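Side-chain contacts in 5' nucleotidase family protein (Staphylococcus aureus subsp. aureus, PDB 4Q7F), which carries one manganese and one magnesium ion in a calcineurin-like phosphoesterase domain, which is joined to a 5'-nucleotidase family C-terminal domain: residues L83-G88 and E314-Y319; T322-D327 and D507-N512; M328-A333 and T362-S367; N348-E353 and A502-D507; T469-V474 and P492-I497. All coordinates share one frame; numbering follows the deposited sequence.

Contact 1 (L83-G88 and E314-Y319); sequences LIAHSG and EDWLDY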
# COMPACT_ATOMS: atom_id res chain seq x y z
N LEU A 83 -8.45 10.45 -11.79
CA LEU A 83 -8.07 10.00 -13.13
C LEU A 83 -8.96 8.90 -13.67
O LEU A 83 -9.36 8.95 -14.84
CB LEU A 83 -6.62 9.51 -13.16
CG LEU A 83 -5.54 10.56 -12.89
CD1 LEU A 83 -4.19 9.87 -12.81
CD2 LEU A 83 -5.53 11.67 -13.93
N ILE A 84 -9.27 7.91 -12.83
CA ILE A 84 -10.10 6.81 -13.24
C ILE A 84 -11.49 7.34 -13.57
O ILE A 84 -12.08 6.93 -14.57
CB ILE A 84 -10.24 5.71 -12.15
CG1 ILE A 84 -8.87 5.11 -11.79
CG2 ILE A 84 -11.18 4.61 -12.64
CD1 ILE A 84 -8.15 4.40 -12.93
N ALA A 85 -11.98 8.26 -12.73
CA ALA A 85 -13.30 8.83 -12.91
C ALA A 85 -13.41 9.78 -14.10
O ALA A 85 -14.51 10.06 -14.53
CB ALA A 85 -13.74 9.56 -11.63
N HIS A 86 -12.31 10.28 -14.62
CA HIS A 86 -12.40 11.18 -15.78
C HIS A 86 -12.03 10.51 -17.09
O HIS A 86 -12.89 9.87 -17.69
CB HIS A 86 -11.71 12.50 -15.49
CG HIS A 86 -12.49 13.31 -14.51
ND1 HIS A 86 -12.56 12.98 -13.17
CD2 HIS A 86 -13.32 14.37 -14.68
CE1 HIS A 86 -13.38 13.83 -12.56
NE2 HIS A 86 -13.84 14.69 -13.45
N SER A 87 -10.80 10.58 -17.55
CA SER A 87 -10.53 9.90 -18.83
C SER A 87 -10.36 8.39 -18.70
O SER A 87 -10.43 7.66 -19.69
CB SER A 87 -9.32 10.51 -19.52
OG SER A 87 -9.53 11.88 -19.77
N GLY A 88 -10.16 7.90 -17.47
CA GLY A 88 -9.86 6.50 -17.26
C GLY A 88 -8.40 6.29 -17.68
O GLY A 88 -7.88 5.18 -17.63
N GLU A 314 -9.37 19.60 -6.83
CA GLU A 314 -10.03 20.07 -5.60
C GLU A 314 -11.52 20.31 -5.84
O GLU A 314 -12.37 19.97 -5.00
CB GLU A 314 -9.35 21.32 -5.06
CG GLU A 314 -7.88 21.13 -4.65
CD GLU A 314 -7.68 20.18 -3.49
OE1 GLU A 314 -8.66 19.78 -2.78
OE2 GLU A 314 -6.49 19.83 -3.28
N ASP A 315 -11.86 20.90 -6.98
CA ASP A 315 -13.26 21.15 -7.30
C ASP A 315 -14.06 19.83 -7.26
O ASP A 315 -15.13 19.76 -6.67
CB ASP A 315 -13.41 21.85 -8.65
CG ASP A 315 -12.94 23.31 -8.61
OD1 ASP A 315 -12.61 23.86 -7.53
OD2 ASP A 315 -12.90 23.94 -9.68
N TRP A 316 -13.51 18.78 -7.87
CA TRP A 316 -14.16 17.47 -7.89
C TRP A 316 -14.27 16.93 -6.48
O TRP A 316 -15.31 16.41 -6.10
CB TRP A 316 -13.37 16.52 -8.78
CG TRP A 316 -13.97 15.19 -8.95
CD1 TRP A 316 -15.05 14.88 -9.72
CD2 TRP A 316 -13.48 13.96 -8.42
NE1 TRP A 316 -15.28 13.52 -9.68
CE2 TRP A 316 -14.34 12.94 -8.88
CE3 TRP A 316 -12.41 13.62 -7.59
CZ2 TRP A 316 -14.16 11.60 -8.53
CZ3 TRP A 316 -12.22 12.30 -7.25
CH2 TRP A 316 -13.08 11.30 -7.72
N LEU A 317 -13.20 17.07 -5.69
CA LEU A 317 -13.21 16.61 -4.32
C LEU A 317 -14.26 17.32 -3.47
O LEU A 317 -14.77 16.74 -2.51
CB LEU A 317 -11.82 16.73 -3.71
CG LEU A 317 -10.84 15.71 -4.29
CD1 LEU A 317 -9.45 15.98 -3.77
CD2 LEU A 317 -11.27 14.28 -3.93
N ASP A 318 -14.59 18.56 -3.82
CA ASP A 318 -15.59 19.32 -3.07
C ASP A 318 -17.02 19.01 -3.46
O ASP A 318 -17.95 19.51 -2.82
CB ASP A 318 -15.33 20.83 -3.23
CG ASP A 318 -14.10 21.29 -2.47
OD1 ASP A 318 -13.68 20.58 -1.52
OD2 ASP A 318 -13.55 22.37 -2.82
N TYR A 319 -17.22 18.19 -4.51
CA TYR A 319 -18.55 17.87 -4.99
C TYR A 319 -19.35 17.27 -3.85
O TYR A 319 -18.91 16.33 -3.20
CB TYR A 319 -18.51 16.90 -6.17
CG TYR A 319 -19.89 16.50 -6.64
CD1 TYR A 319 -20.61 17.32 -7.50
CD2 TYR A 319 -20.49 15.33 -6.18
CE1 TYR A 319 -21.89 16.96 -7.92
CE2 TYR A 319 -21.76 14.97 -6.59
CZ TYR A 319 -22.46 15.79 -7.46
OH TYR A 319 -23.72 15.43 -7.86
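A85, the last helical residue of 78-85, sets its methyl group against the benzene part of the W316 indole, an apolar touch with A85 CB 3.7 Å from W316 CZ2. H86 is the first residue beyond the helix, and its ring makes the second touch. The imidazole and the five-membered ring of the indole form an edge-to-face (T-shaped) pair: their centroids lie 4.7 Å apart and their planes stand at 77°. H86 CE1 leads, 3.4 Å above the indole plane, displaced toward the rim, and 3.5 Å from W316 CD1. Helix 304-317, which bears W316, runs between strand 284-293 and strand 320-323, a position consistent with the helix that links the two domains in this family. W316 reaches across because its CG is anti to the backbone N (chi1 -176°). The imidazole is also held by Y82: H86 ND1 donates to Y82 O and the two rings stack. Y82 also meets W316 edge-to-face, while M377 and I381 of helix 377-383 pack on the indole.

Contact 2 (T322-D327 and D507-N512); sequences TTLPYD and DFLSNN
L324 and L509 meet without any flat group between them: neither the ring of Y326 nor that of F508 has a face or an edge in touch with the opposite segment. Y326 OH instead bonds to M515 O, and both rings pack against I517. The contact proper is made by three branched side chains. L509 points from helix 501-511 toward strand 320-323, where its backbone comes nearest that of T322, with T322 CA and L509 CA 6.7 Å apart. L509 CD2 does most of the work. It lies 3.6 Å from L324 CD2, the two leucines crossing at about a right angle, and 4.0 Å from T322 CG2. The threonine methyl also stands 4.0 Å from L509 CB. With T322 OG1 anti to its own nitrogen (chi1 -169°), CG2 falls between the backbone N and the carbonyl carbon, and it is this methyl, not the hydroxyl, that meets the leucine. Backbone bonds from T322 to V375 and from L324 to Q373 fix the first segment, and V375 and F371 pack on both leucines. F346 of helix 342-355 adds to the cover of L509. Only carbon atoms touch here, so the helix end is held against strand 320-323 and the residue just after it by buried apolar packing, which rests on shape fit and not on direction.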
# COMPACT_ATOMS: atom_id res chain seq x y z
N THR A 322 -24.18 14.30 -0.41
CA THR A 322 -25.45 14.47 0.29
C THR A 322 -25.22 15.25 1.57
O THR A 322 -24.07 15.58 1.92
CB THR A 322 -26.12 13.11 0.65
OG1 THR A 322 -27.46 13.33 1.09
CG2 THR A 322 -25.36 12.37 1.74
N THR A 323 -26.33 15.58 2.23
CA THR A 323 -26.32 16.22 3.53
C THR A 323 -27.11 15.29 4.45
O THR A 323 -28.26 15.02 4.20
CB THR A 323 -26.99 17.60 3.51
OG1 THR A 323 -26.28 18.46 2.61
CG2 THR A 323 -26.98 18.22 4.90
N LEU A 324 -26.47 14.80 5.50
CA LEU A 324 -27.09 13.88 6.44
C LEU A 324 -27.75 14.67 7.56
O LEU A 324 -27.35 15.80 7.83
CB LEU A 324 -26.02 12.98 7.05
CG LEU A 324 -25.07 12.31 6.06
CD1 LEU A 324 -23.99 11.55 6.81
CD2 LEU A 324 -25.81 11.38 5.11
N PRO A 325 -28.74 14.08 8.25
CA PRO A 325 -29.38 14.81 9.35
C PRO A 325 -28.60 14.78 10.67
O PRO A 325 -29.04 15.39 11.64
CB PRO A 325 -30.73 14.10 9.50
CG PRO A 325 -30.53 12.73 8.97
CD PRO A 325 -29.35 12.75 8.03
N TYR A 326 -27.45 14.10 10.70
CA TYR A 326 -26.64 14.02 11.91
C TYR A 326 -25.16 13.77 11.60
O TYR A 326 -24.81 13.31 10.51
CB TYR A 326 -27.15 12.91 12.82
CG TYR A 326 -27.31 11.60 12.09
CD1 TYR A 326 -26.23 10.74 11.93
CD2 TYR A 326 -28.53 11.24 11.54
CE1 TYR A 326 -26.37 9.55 11.25
CE2 TYR A 326 -28.68 10.05 10.85
CZ TYR A 326 -27.59 9.21 10.71
OH TYR A 326 -27.72 8.02 10.04
N ASP A 327 -24.31 14.06 12.59
CA ASP A 327 -22.87 13.89 12.44
C ASP A 327 -22.45 12.46 12.78
O ASP A 327 -23.00 11.84 13.70
CB ASP A 327 -22.13 14.85 13.37
CG ASP A 327 -20.64 14.83 13.15
OD1 ASP A 327 -20.17 15.52 12.23
OD2 ASP A 327 -19.93 14.14 13.91
N ASP A 507 -23.70 5.36 -3.42
CA ASP A 507 -25.01 4.80 -3.79
C ASP A 507 -25.94 4.76 -2.58
O ASP A 507 -27.06 5.25 -2.64
CB ASP A 507 -24.89 3.38 -4.37
CG ASP A 507 -24.25 3.36 -5.74
OD1 ASP A 507 -24.14 4.41 -6.38
OD2 ASP A 507 -23.84 2.29 -6.19
N PHE A 508 -25.46 4.18 -1.48
CA PHE A 508 -26.27 4.11 -0.28
C PHE A 508 -26.69 5.50 0.17
O PHE A 508 -27.86 5.76 0.43
CB PHE A 508 -25.53 3.40 0.85
CG PHE A 508 -26.38 3.19 2.07
CD1 PHE A 508 -26.51 4.19 3.02
CD2 PHE A 508 -27.06 2.00 2.27
CE1 PHE A 508 -27.30 4.01 4.14
CE2 PHE A 508 -27.85 1.81 3.39
CZ PHE A 508 -27.97 2.81 4.33
N LEU A 509 -25.71 6.41 0.24
CA LEU A 509 -25.98 7.79 0.64
C LEU A 509 -27.04 8.47 -0.23
O LEU A 509 -27.88 9.21 0.28
CB LEU A 509 -24.70 8.61 0.62
CG LEU A 509 -23.70 8.36 1.75
CD1 LEU A 509 -22.41 9.12 1.49
CD2 LEU A 509 -24.30 8.77 3.09
N SER A 510 -27.00 8.20 -1.53
CA SER A 510 -27.94 8.82 -2.46
C SER A 510 -29.35 8.24 -2.41
O SER A 510 -30.30 8.93 -2.76
CB SER A 510 -27.39 8.71 -3.89
OG SER A 510 -26.13 9.34 -4.01
N ASN A 511 -29.48 6.98 -1.98
CA ASN A 511 -30.78 6.28 -1.95
C ASN A 511 -31.54 6.29 -0.62
O ASN A 511 -32.73 5.98 -0.61
CB ASN A 511 -30.58 4.83 -2.37
CG ASN A 511 -29.94 4.70 -3.74
OD1 ASN A 511 -29.99 5.62 -4.55
ND2 ASN A 511 -29.34 3.55 -4.00
N ASN A 512 -30.87 6.59 0.49
CA ASN A 512 -31.56 6.63 1.79
C ASN A 512 -31.45 8.02 2.40
O ASN A 512 -30.52 8.31 3.15
CB ASN A 512 -31.01 5.57 2.75
CG ASN A 512 -31.84 5.47 4.02
OD1 ASN A 512 -32.87 6.12 4.16
ND2 ASN A 512 -31.39 4.64 4.95

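Contact 3 (M328-A333 and T362-S367); sequences MTINHA and TALFDS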
# COMPACT_ATOMS: atom_id res chain seq x y z
N MSE A 328 -21.47 11.95 12.03
CA MSE A 328 -20.92 10.61 12.22
C MSE A 328 -19.41 10.70 12.20
O MSE A 328 -18.73 9.82 11.66
CB MSE A 328 -21.37 9.69 11.09
CG MSE A 328 -22.80 9.19 11.26
SE MSE A 328 -23.11 7.69 10.02
CE MSE A 328 -22.55 8.53 8.33
N THR A 329 -18.86 11.76 12.77
CA THR A 329 -17.43 11.94 12.77
C THR A 329 -16.76 10.99 13.75
O THR A 329 -17.34 10.60 14.75
CB THR A 329 -17.05 13.40 13.12
OG1 THR A 329 -17.49 14.27 12.07
CG2 THR A 329 -15.55 13.56 13.26
N ILE A 330 -15.54 10.60 13.42
CA ILE A 330 -14.72 9.77 14.28
C ILE A 330 -13.69 10.70 14.92
O ILE A 330 -12.77 11.18 14.25
CB ILE A 330 -14.05 8.65 13.48
CG1 ILE A 330 -15.12 7.64 13.04
CG2 ILE A 330 -12.97 7.97 14.31
CD1 ILE A 330 -14.61 6.54 12.14
N ASN A 331 -13.85 10.96 16.21
CA ASN A 331 -12.94 11.84 16.94
C ASN A 331 -11.60 11.17 17.24
O ASN A 331 -10.54 11.78 17.05
CB ASN A 331 -13.60 12.28 18.25
CG ASN A 331 -14.82 13.15 18.01
OD1 ASN A 331 -14.92 13.84 17.00
ND2 ASN A 331 -15.74 13.13 18.95
N HIS A 332 -11.64 9.93 17.69
CA HIS A 332 -10.44 9.19 17.99
C HIS A 332 -10.56 7.80 17.36
O HIS A 332 -11.43 7.01 17.72
CB HIS A 332 -10.21 9.13 19.50
CG HIS A 332 -10.13 10.47 20.15
ND1 HIS A 332 -11.20 11.04 20.83
CD2 HIS A 332 -9.13 11.39 20.21
CE1 HIS A 332 -10.85 12.22 21.29
NE2 HIS A 332 -9.60 12.46 20.92
N ALA A 333 -9.68 7.52 16.41
CA ALA A 333 -9.68 6.25 15.66
C ALA A 333 -9.80 5.02 16.56
O ALA A 333 -10.62 4.15 16.31
CB ALA A 333 -8.43 6.14 14.79
N THR A 362 -15.71 -4.56 7.75
CA THR A 362 -14.81 -3.58 7.11
C THR A 362 -13.78 -3.10 8.10
O THR A 362 -14.01 -3.08 9.32
CB THR A 362 -15.55 -2.39 6.52
OG1 THR A 362 -14.62 -1.58 5.77
CG2 THR A 362 -16.22 -1.57 7.60
N ALA A 363 -12.62 -2.74 7.58
CA ALA A 363 -11.57 -2.17 8.39
C ALA A 363 -11.88 -0.69 8.50
O ALA A 363 -12.71 -0.17 7.74
CB ALA A 363 -10.21 -2.39 7.74
N LEU A 364 -11.30 -0.03 9.50
CA LEU A 364 -11.38 1.42 9.59
C LEU A 364 -10.01 1.87 9.02
O LEU A 364 -8.95 1.63 9.63
CB LEU A 364 -11.55 1.91 11.02
CG LEU A 364 -11.64 3.43 11.14
CD1 LEU A 364 -12.93 3.95 10.52
CD2 LEU A 364 -11.55 3.83 12.60
N PHE A 365 -10.03 2.48 7.85
CA PHE A 365 -8.78 2.90 7.21
C PHE A 365 -8.12 4.14 7.89
O PHE A 365 -8.78 4.93 8.56
CB PHE A 365 -8.97 3.04 5.69
CG PHE A 365 -9.42 1.76 5.03
CD1 PHE A 365 -8.56 0.67 4.94
CD2 PHE A 365 -10.70 1.63 4.51
CE1 PHE A 365 -8.96 -0.52 4.33
CE2 PHE A 365 -11.11 0.43 3.91
CZ PHE A 365 -10.24 -0.64 3.83
N ASP A 366 -6.82 4.28 7.73
CA ASP A 366 -6.07 5.35 8.41
C ASP A 366 -6.58 6.77 8.19
O ASP A 366 -6.54 7.58 9.10
CB ASP A 366 -4.58 5.23 8.11
CG ASP A 366 -3.97 4.02 8.81
OD1 ASP A 366 -4.22 3.85 10.02
OD2 ASP A 366 -3.26 3.24 8.15
N SER A 367 -7.10 7.03 7.01
CA SER A 367 -7.65 8.35 6.68
C SER A 367 -9.17 8.48 7.00
O SER A 367 -9.80 9.50 6.68
CB SER A 367 -7.41 8.60 5.20
OG SER A 367 -7.92 7.52 4.42
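L364, whose side chain meets I330 and A333, has its carbonyl oxygen bonded by R337 NH2, a guanidinium donor from helix 335-338. The leucine branches turn to the other segment. I330 and L364 reach toward each other tip to tip, and I330 CD1 lies 3.5 Å from L364 CD1, tighter than the usual van der Waals separation for two carbons. The second branch, L364 CD2, is 4.1 Å from I330 CD1 and 3.8 Å from A333 O. A333 CB is more distant, 4.5 Å from L364 CD2, and marks the exposed border of the patch. The extended isoleucine (chi2 175°) puts its terminal methyl at the front. A336 packs on both I330 and L364, and F343 and H341 also touch I330. T362 belongs to strand 359-363; at L364 and F365 the chain is still extended, and their CB atoms point to opposite sides. F365 lines the pocket and touches the bound (2R,3S,5R)-5-(6-amino-9H-purin-9-yl)-tetrahydro-2-(hydroxymethyl)furan-3-ol, and its ring is met edge-to-face by Y384 and F386, whereas the L364 side chain is about 11 Å from that ligand. Across the contact the chemistry is apolar, while the carbonyl oxygen of buried L364 is bonded by R337, whose positive charge would probably polarise it.

Contact 4 (N348-E353 and A502-D507); sequences NYALLE and AQLLID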
# COMPACT_ATOMS: atom_id res chain seq x y z
N ASN A 348 -21.00 -0.98 7.82
CA ASN A 348 -21.48 -2.36 7.86
C ASN A 348 -22.94 -2.51 7.40
O ASN A 348 -23.27 -3.44 6.68
CB ASN A 348 -21.24 -2.98 9.23
CG ASN A 348 -19.83 -3.51 9.38
OD1 ASN A 348 -19.43 -4.45 8.67
ND2 ASN A 348 -19.07 -2.96 10.31
N TYR A 349 -23.80 -1.56 7.79
CA TYR A 349 -25.17 -1.60 7.36
C TYR A 349 -25.26 -1.48 5.84
O TYR A 349 -26.01 -2.23 5.21
CB TYR A 349 -26.02 -0.53 8.04
CG TYR A 349 -27.47 -0.62 7.60
CD1 TYR A 349 -28.28 -1.65 8.05
CD2 TYR A 349 -28.01 0.30 6.71
CE1 TYR A 349 -29.59 -1.76 7.64
CE2 TYR A 349 -29.33 0.20 6.30
CZ TYR A 349 -30.11 -0.83 6.77
OH TYR A 349 -31.42 -0.93 6.36
N ALA A 350 -24.48 -0.58 5.24
CA ALA A 350 -24.51 -0.43 3.78
C ALA A 350 -24.13 -1.74 3.09
O ALA A 350 -24.73 -2.13 2.09
CB ALA A 350 -23.61 0.71 3.32
N LEU A 351 -23.14 -2.43 3.64
CA LEU A 351 -22.68 -3.69 3.09
C LEU A 351 -23.73 -4.80 3.29
O LEU A 351 -23.98 -5.62 2.39
CB LEU A 351 -21.34 -4.09 3.71
CG LEU A 351 -20.13 -3.24 3.37
CD1 LEU A 351 -18.93 -3.67 4.22
CD2 LEU A 351 -19.78 -3.26 1.89
N LEU A 352 -24.35 -4.85 4.46
CA LEU A 352 -25.40 -5.83 4.69
C LEU A 352 -26.58 -5.63 3.73
O LEU A 352 -27.09 -6.59 3.18
CB LEU A 352 -25.89 -5.81 6.14
CG LEU A 352 -24.86 -6.37 7.12
CD1 LEU A 352 -25.24 -6.02 8.54
CD2 LEU A 352 -24.68 -7.87 6.95
N GLU A 353 -26.96 -4.37 3.50
CA GLU A 353 -28.08 -4.06 2.61
C GLU A 353 -27.80 -4.34 1.15
O GLU A 353 -28.69 -4.75 0.40
CB GLU A 353 -28.48 -2.60 2.78
CG GLU A 353 -29.10 -2.33 4.13
CD GLU A 353 -30.37 -3.13 4.34
OE1 GLU A 353 -31.28 -3.03 3.49
OE2 GLU A 353 -30.47 -3.85 5.36
N ALA A 502 -15.93 3.19 -2.51
CA ALA A 502 -16.36 4.59 -2.53
C ALA A 502 -17.74 4.73 -3.18
O ALA A 502 -18.64 5.36 -2.61
CB ALA A 502 -15.33 5.46 -3.23
N GLN A 503 -17.93 4.09 -4.34
CA GLN A 503 -19.20 4.16 -5.03
C GLN A 503 -20.35 3.48 -4.26
O GLN A 503 -21.49 3.96 -4.27
CB GLN A 503 -19.08 3.55 -6.41
CG GLN A 503 -20.32 3.78 -7.25
CD GLN A 503 -20.59 5.24 -7.47
OE1 GLN A 503 -19.69 6.00 -7.79
NE2 GLN A 503 -21.85 5.64 -7.33
N LEU A 504 -20.04 2.38 -3.59
CA LEU A 504 -21.04 1.68 -2.80
C LEU A 504 -21.56 2.62 -1.72
O LEU A 504 -22.77 2.72 -1.52
CB LEU A 504 -20.48 0.36 -2.24
CG LEU A 504 -21.43 -0.57 -1.49
CD1 LEU A 504 -20.89 -2.00 -1.49
CD2 LEU A 504 -21.72 -0.08 -0.08
N LEU A 505 -20.67 3.33 -1.03
CA LEU A 505 -21.08 4.32 -0.02
C LEU A 505 -21.87 5.48 -0.65
O LEU A 505 -22.85 5.95 -0.10
CB LEU A 505 -19.88 4.84 0.78
CG LEU A 505 -19.11 3.80 1.60
CD1 LEU A 505 -18.02 4.46 2.41
CD2 LEU A 505 -20.04 3.01 2.53
N ILE A 506 -21.43 5.94 -1.82
CA ILE A 506 -22.13 7.01 -2.52
C ILE A 506 -23.56 6.58 -2.89
O ILE A 506 -24.50 7.35 -2.70
CB ILE A 506 -21.35 7.43 -3.78
CG1 ILE A 506 -20.05 8.14 -3.36
CG2 ILE A 506 -22.22 8.32 -4.67
CD1 ILE A 506 -19.13 8.54 -4.51
N ASP A 507 -23.70 5.36 -3.42
CA ASP A 507 -25.01 4.80 -3.79
C ASP A 507 -25.94 4.76 -2.58
O ASP A 507 -27.06 5.25 -2.64
CB ASP A 507 -24.89 3.38 -4.37
CG ASP A 507 -24.25 3.36 -5.74
OD1 ASP A 507 -24.14 4.41 -6.38
OD2 ASP A 507 -23.84 2.29 -6.19
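L504 brings both of its methyl groups to helix 342-355: L504 CD2 lies 4.0 Å from A350 CB, and L504 CD1 lies 3.8 Å from L351 CD2. L504 CG stands anti to the backbone N (chi1 -175°), which carries the fork out to the facing helix, one prong for each of two successive residues. L351 and L504 cross at about a right angle. L505 adds a looser touch, with L505 CD2 4.3 Å from A350 CB. These four residues are all buried.

Behind these side chains the two helix segments cross at 88°, nearly perpendicular, and their axes come within 10.1 Å. The backbones are nearest where the short side chain stands, A350 CA being 7.0 Å from L505 CA. Further out, F390 of strand 390-396 packs on both L351 and L504, and A360 of strand 359-363 packs on L351, so the C-terminal domain's five-stranded sheet backs the same patch. Helix 342-355 is tied to that sheet through N348 ND2, which bonds to I436 O of strand 435-438 and, within the helix, to T344 O. On helix 501-511, away from the interface, Q503 NE2 donates to D507 OD1 one turn on, at 2.8 Å and 157°; the donor arrives from above the carboxylate plane. I506 faces M377 and V380 of helix 377-383.

Since every touching atom is a methyl carbon, the crossing demands no polar partner and draws its strength from the exclusion of water.

Contact 5 (T469-V474 and P492-I497); sequences TYTICV and PVVKDI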
# COMPACT_ATOMS: atom_id res chain seq x y z
N THR A 469 -23.72 -23.23 8.08
CA THR A 469 -23.11 -22.39 7.04
C THR A 469 -23.73 -20.97 7.09
O THR A 469 -24.95 -20.84 7.10
CB THR A 469 -23.34 -22.98 5.64
OG1 THR A 469 -22.80 -24.31 5.56
CG2 THR A 469 -22.68 -22.14 4.58
N TYR A 470 -22.89 -19.94 7.10
CA TYR A 470 -23.35 -18.53 7.14
C TYR A 470 -22.72 -17.82 5.99
O TYR A 470 -21.81 -18.37 5.37
CB TYR A 470 -22.92 -17.84 8.44
CG TYR A 470 -23.43 -18.50 9.70
CD1 TYR A 470 -24.67 -18.16 10.24
CD2 TYR A 470 -22.68 -19.46 10.35
CE1 TYR A 470 -25.14 -18.77 11.40
CE2 TYR A 470 -23.16 -20.09 11.50
CZ TYR A 470 -24.38 -19.72 12.03
OH TYR A 470 -24.85 -20.33 13.18
N THR A 471 -23.20 -16.63 5.69
CA THR A 471 -22.62 -15.81 4.63
C THR A 471 -22.05 -14.51 5.18
O THR A 471 -22.64 -13.88 6.07
CB THR A 471 -23.62 -15.46 3.50
OG1 THR A 471 -24.81 -14.87 4.04
CG2 THR A 471 -23.98 -16.71 2.75
N ILE A 472 -20.92 -14.09 4.61
CA ILE A 472 -20.27 -12.89 5.05
C ILE A 472 -19.82 -12.06 3.86
O ILE A 472 -19.29 -12.58 2.88
CB ILE A 472 -19.09 -13.20 6.02
CG1 ILE A 472 -18.49 -11.92 6.58
CG2 ILE A 472 -18.02 -14.05 5.36
CD1 ILE A 472 -17.49 -12.16 7.71
N CYS A 473 -20.11 -10.78 3.93
CA CYS A 473 -19.66 -9.81 2.92
C CYS A 473 -18.30 -9.28 3.35
O CYS A 473 -18.17 -8.67 4.44
CB CYS A 473 -20.64 -8.66 2.80
SG CYS A 473 -20.24 -7.52 1.48
N VAL A 474 -17.28 -9.52 2.53
CA VAL A 474 -15.95 -9.02 2.79
C VAL A 474 -15.46 -8.30 1.54
O VAL A 474 -16.05 -8.43 0.46
CB VAL A 474 -14.97 -10.14 3.17
CG1 VAL A 474 -15.56 -10.99 4.30
CG2 VAL A 474 -14.63 -11.03 1.97
N PRO A 492 -16.62 -20.73 -0.83
CA PRO A 492 -17.51 -20.58 -2.00
C PRO A 492 -18.01 -19.16 -2.14
O PRO A 492 -18.31 -18.53 -1.13
CB PRO A 492 -18.64 -21.57 -1.68
CG PRO A 492 -17.94 -22.64 -0.90
CD PRO A 492 -16.97 -21.91 -0.02
N VAL A 493 -18.03 -18.63 -3.37
CA VAL A 493 -18.47 -17.25 -3.59
C VAL A 493 -19.96 -17.21 -3.92
O VAL A 493 -20.41 -17.62 -4.99
CB VAL A 493 -17.65 -16.54 -4.70
CG1 VAL A 493 -18.06 -15.08 -4.80
CG2 VAL A 493 -16.16 -16.64 -4.41
N VAL A 494 -20.71 -16.69 -2.97
CA VAL A 494 -22.16 -16.61 -3.06
C VAL A 494 -22.60 -15.45 -3.91
O VAL A 494 -23.65 -15.50 -4.55
CB VAL A 494 -22.73 -16.43 -1.67
CG1 VAL A 494 -24.25 -16.23 -1.71
CG2 VAL A 494 -22.33 -17.60 -0.79
N LYS A 495 -21.82 -14.38 -3.87
CA LYS A 495 -22.11 -13.17 -4.63
C LYS A 495 -20.82 -12.38 -4.86
O LYS A 495 -19.98 -12.20 -3.96
CB LYS A 495 -23.17 -12.34 -3.88
CG LYS A 495 -23.82 -11.19 -4.63
CD LYS A 495 -24.99 -10.65 -3.80
CE LYS A 495 -25.54 -9.32 -4.31
NZ LYS A 495 -26.07 -9.38 -5.71
N ASP A 496 -20.66 -11.91 -6.09
CA ASP A 496 -19.52 -11.14 -6.52
C ASP A 496 -20.07 -9.74 -6.78
O ASP A 496 -20.75 -9.50 -7.78
CB ASP A 496 -18.95 -11.78 -7.80
CG ASP A 496 -17.74 -11.04 -8.35
OD1 ASP A 496 -17.41 -9.95 -7.87
OD2 ASP A 496 -17.12 -11.55 -9.31
N ILE A 497 -19.80 -8.82 -5.84
CA ILE A 497 -20.33 -7.47 -5.92
C ILE A 497 -19.29 -6.53 -6.54
O ILE A 497 -18.36 -6.06 -5.87
CB ILE A 497 -20.78 -6.96 -4.54
CG1 ILE A 497 -21.83 -7.92 -3.96
CG2 ILE A 497 -21.37 -5.56 -4.65
CD1 ILE A 497 -22.18 -7.64 -2.52
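T471 and V494 lie 7.7 Å apart between their CA atoms, and C473 and K495 8.6 Å, because strand 390-396 runs between strands 469-475 and 493-497 in the sheet and the side chains must meet across it. T471 CG2 and V494 CG2 are 4.0 Å apart, the two side chains crossing at about a right angle. The threonine takes the torsion (chi1 54°) that leaves CG2 anti to the carbonyl carbon and beside the nitrogen, and so its methyl does the touching; T471 OG1 is hydrogen-bonded elsewhere. The backbone turns a corner at V494, where V494 and K495 both face V392 of the middle strand in a classic beta bulge at the edge of this mixed five-stranded sheet. T471 and K495 pack on V392, and V494 packs on A394. Further along, C473 SG approaches I497 CD1 at 4.4 Å, a loose apolar contact between two buried residues. S355, at the end of helix 342-355, touches both C473 and I497, and K354 touches I497, so this end of the pair is covered by the helix. The backbone of T471 is held on its other flank, where its N bonds to D358 OD2.

In the fold
Contacts 2, 3, 4 and 5 belong to the C-terminal domain, while contact 1 joins helix 78-85 of the metal-binding part to helix 304-317. Contact 1 closes along the chain before the others open; the centres of contacts 1 and 2 are 20 Å apart, and their segments adjoin in sequence. Contacts 3, 4 and 5 lie inside the loop closed by contact 2. Contacts 2 and 4 share helix 501-511, with centres 11 Å apart, and F508 packs on Y349 and A350. Contacts 3 and 4 alternate along the chain. Contacts 3 and 5 reach neighbouring strands 359-363 and 469-475 of one sheet without touching, while contact 4 touches both. F365 of contact 3 lines the ligand pocket.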